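Local coordinates for protein probable N-glycosylase/DNA lyase (Thermotoga maritima, PDB 3N0U) that is probably an N-glycosylase/DNA lyase of the helix-hairpin-helix superfamily of DNA glycosylases, at residues 32-35 with 36-40. Residues are numbered along the deposited sequence; the frame is centred on the assembly and turned at random.
Sequences EQRF and EEFKR
F35 and F38 form an edge-to-face pair on the buried side of the helix. The F38 edge points at the F35 face, with CD2 of F38 above the ring centre and 3.7 Å from CD1 of F35. The planes are 73° apart and the centroids 5.1 Å. R34 packs against the far end of the F38 ring, its CG 3.5 Å from CZ of F38. Its chain then bends at chi2 and chi3 (65° and 73°), which turns the guanidinium back toward E37. There NH1 of R34 makes a salt bridge to OE1 of E37 at 2.8 Å. The two planar groups are almost parallel, but the N-H is bent well away from OE1, and the hydrogen bond within the salt bridge is weak.

All these residues lie on one continuous helix, 13-44, in a helical protein, probably a glycosylase, of the helix-hairpin-helix superfamily. The side chains meet at i to i+3 and i to i+4 spacing. F38 N donates to R34 O, and K39 N donates to F35 O at 2.8 Å. On the outer side a water bridges Q33 O and OE1 of E36.

The phenyl rings also touch L207 on helix 202-214 and R148 on helix 140-148. NE and NH2 of R34 bond to the backbone oxygens of D218 and V217, tying the C-terminal tail to this helix. K39 forms a salt bridge with E153, and E32 one with K204.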
loop_
_atom_site.group_PDB
_atom_site.type_symbol
_atom_site.label_atom_id
_atom_site.label_comp_id
_atom_site.label_asym_id
_atom_site.label_seq_id
_atom_site.Cartn_x
_atom_site.Cartn_y
_atom_site.Cartn_z
ATOM N N GLU A 32 -14.263 4.753 5.106
ATOM C CA GLU A 32 -15.195 3.690 4.761
ATOM C C GLU A 32 -15.452 3.662 3.266
ATOM O O GLU A 32 -15.523 2.605 2.671
ATOM C CB GLU A 32 -16.506 3.827 5.539
ATOM C CG GLU A 32 -16.353 3.556 7.018
ATOM C CD GLU A 32 -16.066 2.094 7.307
ATOM O OE1 GLU A 32 -16.737 1.227 6.683
ATOM O OE2 GLU A 32 -15.173 1.807 8.136
ATOM N N GLN A 33 -15.564 4.820 2.641
ATOM C CA GLN A 33 -15.815 4.851 1.205
ATOM C C GLN A 33 -14.607 4.318 0.454
ATOM O O GLN A 33 -14.741 3.572 -0.523
ATOM C CB GLN A 33 -16.161 6.265 0.752
ATOM C CG GLN A 33 -17.606 6.616 1.077
ATOM C CD GLN A 33 -17.826 8.100 1.292
ATOM O OE1 GLN A 33 -17.205 8.936 0.631
ATOM N NE2 GLN A 33 -18.706 8.436 2.232
ATOM N N ARG A 34 -13.412 4.635 0.939
ATOM C CA ARG A 34 -12.211 4.174 0.256
ATOM C C ARG A 34 -12.100 2.655 0.396
ATOM O O ARG A 34 -11.787 1.953 -0.569
ATOM C CB ARG A 34 -10.983 4.882 0.815
ATOM C CG ARG A 34 -9.700 4.558 0.089
ATOM C CD ARG A 34 -9.727 5.059 -1.341
ATOM N NE ARG A 34 -9.600 6.516 -1.435
ATOM C CZ ARG A 34 -10.569 7.340 -1.812
ATOM N NH1 ARG A 34 -11.773 6.878 -2.138
ATOM N NH2 ARG A 34 -10.325 8.642 -1.864
ATOM N N PHE A 35 -12.397 2.147 1.587
ATOM C CA PHE A 35 -12.364 0.709 1.783
ATOM C C PHE A 35 -13.383 -0.044 0.953
ATOM O O PHE A 35 -13.124 -1.179 0.537
ATOM C CB PHE A 35 -12.442 0.307 3.255
ATOM C CG PHE A 35 -11.265 -0.481 3.657
ATOM C CD1 PHE A 35 -10.118 0.159 4.063
ATOM C CD2 PHE A 35 -11.249 -1.852 3.485
ATOM C CE1 PHE A 35 -8.989 -0.553 4.370
ATOM C CE2 PHE A 35 -10.110 -2.581 3.780
ATOM C CZ PHE A 35 -8.981 -1.922 4.236
ATOM N N GLU A 36 -14.531 0.575 0.692
ATOM C CA GLU A 36 -15.531 -0.072 -0.159
ATOM C C GLU A 36 -14.962 -0.248 -1.563
ATOM O O GLU A 36 -15.260 -1.228 -2.243
ATOM C CB GLU A 36 -16.832 0.735 -0.175
ATOM C CG GLU A 36 -17.680 0.512 1.060
ATOM C CD GLU A 36 -18.527 1.725 1.433
ATOM O OE1 GLU A 36 -18.789 2.571 0.544
ATOM O OE2 GLU A 36 -18.931 1.830 2.622
ATOM N N GLU A 37 -14.131 0.695 -1.992
ATOM C CA GLU A 37 -13.491 0.606 -3.296
ATOM C C GLU A 37 -12.436 -0.509 -3.288
ATOM O O GLU A 37 -12.311 -1.282 -4.242
ATOM C CB GLU A 37 -12.893 1.963 -3.694
ATOM C CG GLU A 37 -13.967 3.063 -3.849
ATOM C CD GLU A 37 -13.419 4.480 -3.921
ATOM O OE1 GLU A 37 -12.188 4.656 -3.844
ATOM O OE2 GLU A 37 -14.238 5.423 -4.054
ATOM N N PHE A 38 -11.706 -0.631 -2.187
ATOM C CA PHE A 38 -10.733 -1.712 -2.069
ATOM C C PHE A 38 -11.437 -3.063 -2.110
ATOM O O PHE A 38 -10.980 -3.977 -2.788
ATOM C CB PHE A 38 -9.961 -1.626 -0.749
ATOM C CG PHE A 38 -9.125 -0.371 -0.591
ATOM C CD1 PHE A 38 -8.729 0.384 -1.679
ATOM C CD2 PHE A 38 -8.692 -0.006 0.661
ATOM C CE1 PHE A 38 -7.944 1.508 -1.512
ATOM C CE2 PHE A 38 -7.908 1.118 0.846
ATOM C CZ PHE A 38 -7.522 1.873 -0.244
ATOM N N LYS A 39 -12.523 -3.195 -1.349
ATOM C CA LYS A 39 -13.254 -4.467 -1.288
ATOM C C LYS A 39 -13.813 -4.828 -2.663
ATOM O O LYS A 39 -13.818 -6.004 -3.047
ATOM C CB LYS A 39 -14.356 -4.443 -0.214
ATOM C CG LYS A 39 -13.799 -4.421 1.204
ATOM C CD LYS A 39 -14.837 -4.818 2.247
ATOM C CE LYS A 39 -14.351 -5.988 3.111
ATOM N NZ LYS A 39 -12.962 -5.797 3.663
ATOM N N ARG A 40 -14.252 -3.817 -3.405
ATOM C CA ARG A 40 -14.815 -4.014 -4.740
ATOM C C ARG A 40 -13.753 -4.589 -5.659
ATOM O O ARG A 40 -14.039 -5.489 -6.441
ATOM C CB ARG A 40 -15.384 -2.704 -5.323
ATOM C CG ARG A 40 -15.851 -2.816 -6.776
ATOM C CD ARG A 40 -16.286 -1.473 -7.325
ATOM N NE ARG A 40 -17.164 -0.775 -6.389
ATOM C CZ ARG A 40 -17.016 0.492 -6.009
ATOM N NH1 ARG A 40 -16.024 1.228 -6.493
ATOM N NH2 ARG A 40 -17.868 1.030 -5.147
HETATM O O HOH W 1 -17.215 3.710 -1.923
#